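Local coordinates for Serine/threonine-protein kinase/endoribonuclease IRE1 (Saccharomyces cerevisiae, PDB 2BE1), which senses unfolded proteins in the endoplasmic reticulum lumen through its lumenal domain, the part described here, and so triggers its own activation and splicing of HAC1 precursor mRNA, at residues A[19-32]-A[236-250]. Numbering follows the deposited sequence.
Sequences EGGLHAVDRRNGHI and WVSPTFPGIIVGLFD
Trp236 lies flat against the turn Arg27-Gly30 that joins strands 22-26 and 31-36. The carbonyl carbon of Asn29 and the amide N of Gly30 sit over one face of the indole, and Gly30 CA makes a CH-pi contact 3.4 Å from the centroid of the six-membered ring, nearly on its normal. With CG lodged between backbone N and carbonyl carbon (chi1 61°), the indole extends along the turn, and NE1 donates to Arg27 O (3.0 Å), reaching it from above the carbonyl plane.

Further along, Phe241 turns its edge to the face of His23, the planes at 87°, while Pro242 CG meets the imidazole at its edge. Hydrogen bonds between ND1 and Ser35 OG and between NE2 and Asp17 OD1 fix the imidazole's rotation. Ile32 covers one face of the Phe241 ring, its CD1 3.8 Å from the centroid, and also touches Pro239 CG; Ile245 CD1 lies over the opposite face.

The charged contact is separate. Fully extended from CG to NE, Arg27 carries its guanidinium to Asp250 on strand 245-254, forming a salt bridge centred on NH1 and OD1; the two flat groups are turned 49° apart. The guanidinium has a second carboxylate partner, Asp212, which pairs with NE. Asp26 OD2, ending strand 22-26, and Asn29 OD1 each make an Asx turn, accepting from the amides of Arg28 and His31 respectively, and Arg28 grips Asp26 side-on through NE and NH1.

A leucine in place of Trp236 would probably leave Arg27 O without its indole donor and uncover the backbone of Gly30. Indole and Phe241-proline packing thus fasten strand 234-237, outermost in its three-stranded sheet, and the connection after it onto hairpin 22-36, while the ion pair reaches across strand 8-17 within the five-stranded sheet.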
loop_
_atom_site.group_PDB
_atom_site.type_symbol
_atom_site.label_atom_id
_atom_site.label_comp_id
_atom_site.label_asym_id
_atom_site.label_seq_id
_atom_site.Cartn_x
_atom_site.Cartn_y
_atom_site.Cartn_z
ATOM N N GLU A 19 12.512 -6.134 -18.860
ATOM C CA GLU A 19 11.735 -7.388 -18.794
ATOM C C GLU A 19 11.634 -8.006 -17.391
ATOM O O GLU A 19 10.893 -8.957 -17.175
ATOM C CB GLU A 19 12.251 -8.368 -19.787
ATOM C CG GLU A 19 12.186 -7.721 -21.083
ATOM C CD GLU A 19 10.860 -7.918 -21.776
ATOM O OE1 GLU A 19 10.308 -9.019 -21.582
ATOM O OE2 GLU A 19 10.396 -7.016 -22.537
ATOM N N GLY A 20 12.358 -7.443 -16.433
ATOM C CA GLY A 20 12.220 -7.894 -15.065
ATOM C C GLY A 20 13.241 -8.942 -14.646
ATOM O O GLY A 20 13.084 -9.604 -13.621
ATOM N N GLY A 21 14.280 -9.107 -15.429
ATOM C CA GLY A 21 15.395 -9.877 -14.968
ATOM C C GLY A 21 16.451 -9.084 -14.200
ATOM O O GLY A 21 16.507 -7.828 -14.169
ATOM N N LEU A 22 17.333 -9.861 -13.599
ATOM C CA LEU A 22 18.326 -9.326 -12.740
ATOM C C LEU A 22 19.644 -9.878 -13.193
ATOM O O LEU A 22 19.774 -11.052 -13.533
ATOM C CB LEU A 22 18.034 -9.800 -11.334
ATOM C CG LEU A 22 18.480 -8.869 -10.215
ATOM C CD1 LEU A 22 18.132 -7.433 -10.521
ATOM C CD2 LEU A 22 17.796 -9.291 -8.940
ATOM N N HIS A 23 20.640 -9.018 -13.224
ATOM C CA HIS A 23 21.961 -9.506 -13.496
ATOM C C HIS A 23 22.976 -8.855 -12.554
ATOM O O HIS A 23 22.727 -7.771 -11.984
ATOM C CB HIS A 23 22.302 -9.255 -14.937
ATOM C CG HIS A 23 21.112 -9.262 -15.838
ATOM N ND1 HIS A 23 21.076 -9.970 -17.014
ATOM C CD2 HIS A 23 19.922 -8.626 -15.746
ATOM C CE1 HIS A 23 19.904 -9.780 -17.596
ATOM N NE2 HIS A 23 19.180 -8.978 -16.840
ATOM N N ALA A 24 24.084 -9.563 -12.341
ATOM C CA ALA A 24 25.260 -9.001 -11.674
ATOM C C ALA A 24 26.299 -8.777 -12.739
ATOM O O ALA A 24 26.804 -9.753 -13.328
ATOM C CB ALA A 24 25.812 -9.939 -10.667
ATOM N N VAL A 25 26.569 -7.495 -13.011
ATOM C CA VAL A 25 27.605 -7.087 -13.975
ATOM C C VAL A 25 28.869 -6.644 -13.207
ATOM O O VAL A 25 28.756 -6.037 -12.125
ATOM C CB VAL A 25 27.105 -6.030 -15.033
ATOM C CG1 VAL A 25 26.254 -5.038 -14.400
ATOM C CG2 VAL A 25 28.265 -5.322 -15.631
ATOM N N ASP A 26 30.040 -6.993 -13.763
ATOM C CA ASP A 26 31.328 -6.647 -13.178
ATOM C C ASP A 26 31.694 -5.226 -13.494
ATOM O O ASP A 26 32.088 -4.912 -14.604
ATOM C CB ASP A 26 32.427 -7.575 -13.701
ATOM C CG ASP A 26 33.832 -7.156 -13.259
ATOM O OD1 ASP A 26 34.789 -7.756 -13.749
ATOM O OD2 ASP A 26 34.008 -6.237 -12.444
ATOM N N ARG A 27 31.601 -4.393 -12.480
ATOM C CA ARG A 27 32.014 -2.998 -12.510
ATOM C C ARG A 27 33.305 -2.654 -13.266
ATOM O O ARG A 27 33.543 -1.498 -13.622
ATOM C CB ARG A 27 32.189 -2.542 -11.064
ATOM C CG ARG A 27 31.933 -1.088 -10.869
ATOM C CD ARG A 27 32.207 -0.635 -9.483
ATOM N NE ARG A 27 31.897 0.782 -9.354
ATOM C CZ ARG A 27 30.717 1.231 -8.899
ATOM N NH1 ARG A 27 29.760 0.350 -8.555
ATOM N NH2 ARG A 27 30.464 2.560 -8.762
ATOM N N ARG A 28 34.161 -3.623 -13.512
ATOM C CA ARG A 28 35.433 -3.229 -14.071
ATOM C C ARG A 28 35.504 -3.248 -15.552
ATOM O O ARG A 28 36.383 -2.637 -16.127
ATOM C CB ARG A 28 36.589 -3.983 -13.477
ATOM C CG ARG A 28 37.179 -3.242 -12.256
ATOM C CD ARG A 28 37.786 -4.264 -11.313
ATOM N NE ARG A 28 37.054 -5.525 -11.443
ATOM C CZ ARG A 28 37.530 -6.732 -11.154
ATOM N NH1 ARG A 28 36.732 -7.772 -11.357
ATOM N NH2 ARG A 28 38.769 -6.910 -10.677
ATOM N N ASN A 29 34.554 -3.926 -16.171
ATOM C CA ASN A 29 34.582 -4.083 -17.591
ATOM C C ASN A 29 33.192 -4.178 -18.187
ATOM O O ASN A 29 33.038 -4.131 -19.401
ATOM C CB ASN A 29 35.327 -5.351 -17.870
ATOM C CG ASN A 29 34.854 -6.464 -17.025
ATOM O OD1 ASN A 29 33.724 -6.475 -16.560
ATOM N ND2 ASN A 29 35.701 -7.428 -16.825
ATOM N N GLY A 30 32.171 -4.336 -17.343
ATOM C CA GLY A 30 30.789 -4.549 -17.827
ATOM C C GLY A 30 30.499 -5.979 -18.275
ATOM O O GLY A 30 29.572 -6.216 -19.045
ATOM N N HIS A 31 31.317 -6.913 -17.799
ATOM C CA HIS A 31 31.110 -8.324 -17.961
ATOM C C HIS A 31 29.860 -8.783 -17.211
ATOM O O HIS A 31 29.632 -8.402 -16.054
ATOM C CB HIS A 31 32.329 -9.043 -17.398
ATOM C CG HIS A 31 33.422 -9.236 -18.393
ATOM N ND1 HIS A 31 33.735 -8.291 -19.353
ATOM C CD2 HIS A 31 34.276 -10.270 -18.596
ATOM C CE1 HIS A 31 34.727 -8.734 -20.114
ATOM N NE2 HIS A 31 35.064 -9.936 -19.683
ATOM N N ILE A 32 29.080 -9.637 -17.866
ATOM C CA ILE A 32 27.848 -10.147 -17.286
ATOM C C ILE A 32 28.122 -11.392 -16.422
ATOM O O ILE A 32 28.023 -12.519 -16.872
ATOM C CB ILE A 32 26.745 -10.324 -18.379
ATOM C CG1 ILE A 32 26.315 -8.953 -18.854
ATOM C CG2 ILE A 32 25.535 -11.043 -17.856
ATOM C CD1 ILE A 32 25.429 -8.944 -20.009
ATOM N N TRP A 236 34.014 1.642 -20.523
ATOM C CA TRP A 236 33.627 0.349 -21.043
ATOM C C TRP A 236 32.195 0.351 -21.532
ATOM O O TRP A 236 31.402 1.176 -21.129
ATOM C CB TRP A 236 33.994 -0.816 -20.101
ATOM C CG TRP A 236 33.394 -0.816 -18.749
ATOM C CD1 TRP A 236 34.044 -0.708 -17.556
ATOM C CD2 TRP A 236 32.022 -0.986 -18.423
ATOM N NE1 TRP A 236 33.162 -0.766 -16.498
ATOM C CE2 TRP A 236 31.912 -0.942 -17.010
ATOM C CE3 TRP A 236 30.857 -1.173 -19.192
ATOM C CZ2 TRP A 236 30.703 -1.060 -16.359
ATOM C CZ3 TRP A 236 29.627 -1.288 -18.530
ATOM C CH2 TRP A 236 29.567 -1.223 -17.124
ATOM N N VAL A 237 31.879 -0.538 -22.461
ATOM C CA VAL A 237 30.479 -0.810 -22.806
ATOM C C VAL A 237 30.140 -2.303 -22.539
ATOM O O VAL A 237 30.891 -3.206 -22.863
ATOM C CB VAL A 237 30.177 -0.363 -24.256
ATOM C CG1 VAL A 237 28.740 -0.563 -24.589
ATOM C CG2 VAL A 237 30.515 1.066 -24.410
ATOM N N SER A 238 29.003 -2.566 -21.930
ATOM C CA SER A 238 28.658 -3.934 -21.571
ATOM C C SER A 238 28.145 -4.713 -22.779
ATOM O O SER A 238 27.797 -4.106 -23.805
ATOM C CB SER A 238 27.512 -3.864 -20.617
ATOM O OG SER A 238 26.334 -3.556 -21.376
ATOM N N PRO A 239 27.997 -6.042 -22.640
ATOM C CA PRO A 239 27.363 -6.791 -23.703
ATOM C C PRO A 239 25.840 -6.561 -23.671
ATOM O O PRO A 239 25.376 -5.694 -22.899
ATOM C CB PRO A 239 27.723 -8.246 -23.385
ATOM C CG PRO A 239 28.300 -8.283 -22.074
ATOM C CD PRO A 239 28.324 -6.900 -21.500
ATOM N N THR A 240 25.065 -7.292 -24.482
ATOM C CA THR A 240 23.648 -7.018 -24.479
ATOM C C THR A 240 22.864 -7.696 -23.390
ATOM O O THR A 240 23.140 -8.859 -23.028
ATOM C CB THR A 240 22.993 -7.335 -25.743
ATOM O OG1 THR A 240 23.323 -6.289 -26.602
ATOM C CG2 THR A 240 21.486 -7.196 -25.574
ATOM N N PHE A 241 21.872 -6.987 -22.871
ATOM C CA PHE A 241 21.001 -7.609 -21.914
ATOM C C PHE A 241 19.682 -7.919 -22.628
ATOM O O PHE A 241 19.314 -7.227 -23.654
ATOM C CB PHE A 241 20.775 -6.667 -20.763
ATOM C CG PHE A 241 22.009 -6.373 -19.980
ATOM C CD1 PHE A 241 22.809 -5.268 -20.294
ATOM C CD2 PHE A 241 22.350 -7.185 -18.875
ATOM C CE1 PHE A 241 23.921 -4.966 -19.518
ATOM C CE2 PHE A 241 23.462 -6.898 -18.074
ATOM C CZ PHE A 241 24.260 -5.792 -18.384
ATOM N N PRO A 242 18.968 -8.961 -22.128
ATOM C CA PRO A 242 17.670 -9.343 -22.667
ATOM C C PRO A 242 16.664 -8.194 -22.768
ATOM O O PRO A 242 15.667 -8.341 -23.437
ATOM C CB PRO A 242 17.199 -10.403 -21.690
ATOM C CG PRO A 242 18.048 -10.191 -20.516
ATOM C CD PRO A 242 19.351 -9.875 -21.058
ATOM N N GLY A 243 16.915 -7.070 -22.126
ATOM C CA GLY A 243 16.011 -5.942 -22.273
ATOM C C GLY A 243 16.728 -4.676 -21.829
ATOM O O GLY A 243 17.850 -4.754 -21.187
ATOM N N ILE A 244 16.139 -3.504 -22.160
ATOM C CA ILE A 244 16.862 -2.290 -21.802
ATOM C C ILE A 244 17.005 -2.118 -20.265
ATOM O O ILE A 244 16.111 -2.486 -19.498
ATOM C CB ILE A 244 16.502 -1.065 -22.582
ATOM C CG1 ILE A 244 16.412 0.058 -21.634
ATOM C CG2 ILE A 244 15.234 -1.151 -23.418
ATOM C CD1 ILE A 244 16.516 1.344 -22.424
ATOM N N ILE A 245 18.187 -1.693 -19.807
ATOM C CA ILE A 245 18.450 -1.678 -18.364
ATOM C C ILE A 245 18.005 -0.422 -17.705
ATOM O O ILE A 245 18.475 0.682 -18.033
ATOM C CB ILE A 245 19.854 -1.963 -18.008
ATOM C CG1 ILE A 245 19.880 -3.444 -17.849
ATOM C CG2 ILE A 245 20.220 -1.382 -16.637
ATOM C CD1 ILE A 245 21.153 -3.918 -18.178
ATOM N N VAL A 246 17.123 -0.614 -16.735
ATOM C CA VAL A 246 16.358 0.465 -16.193
ATOM C C VAL A 246 16.546 0.560 -14.658
ATOM O O VAL A 246 16.203 1.593 -14.057
ATOM C CB VAL A 246 14.903 0.282 -16.582
ATOM C CG1 VAL A 246 14.350 -1.071 -16.074
ATOM C CG2 VAL A 246 14.134 1.345 -15.987
ATOM N N GLY A 247 17.104 -0.492 -14.037
ATOM C CA GLY A 247 17.506 -0.442 -12.618
ATOM C C GLY A 247 18.988 -0.714 -12.359
ATOM O O GLY A 247 19.588 -1.643 -12.978
ATOM N N LEU A 248 19.598 0.070 -11.447
ATOM C CA LEU A 248 21.071 -0.071 -11.265
ATOM C C LEU A 248 21.663 0.007 -9.819
ATOM O O LEU A 248 21.578 1.072 -9.162
ATOM C CB LEU A 248 21.751 0.933 -12.195
ATOM C CG LEU A 248 23.134 0.448 -12.576
ATOM C CD1 LEU A 248 22.975 -0.957 -13.015
ATOM C CD2 LEU A 248 23.745 1.258 -13.720
ATOM N N PHE A 249 22.268 -1.061 -9.284
ATOM C CA PHE A 249 22.751 -0.905 -7.862
ATOM C C PHE A 249 24.224 -1.081 -7.632
ATOM O O PHE A 249 24.840 -2.005 -8.183
ATOM C CB PHE A 249 22.050 -1.824 -6.911
ATOM C CG PHE A 249 20.575 -1.636 -6.871
ATOM C CD1 PHE A 249 19.707 -2.506 -7.561
ATOM C CD2 PHE A 249 20.025 -0.606 -6.120
ATOM C CE1 PHE A 249 18.294 -2.341 -7.484
ATOM C CE2 PHE A 249 18.621 -0.424 -6.041
ATOM C CZ PHE A 249 17.751 -1.287 -6.743
ATOM N N ASP A 250 24.781 -0.176 -6.817
ATOM C CA ASP A 250 26.160 -0.292 -6.282
ATOM C C ASP A 250 26.099 -1.318 -5.169
ATOM O O ASP A 250 25.070 -1.435 -4.523
ATOM C CB ASP A 250 26.689 1.063 -5.790
ATOM C CG ASP A 250 27.404 1.848 -6.901
ATOM O OD1 ASP A 250 27.644 1.263 -7.972
ATOM O OD2 ASP A 250 27.759 3.047 -6.749
#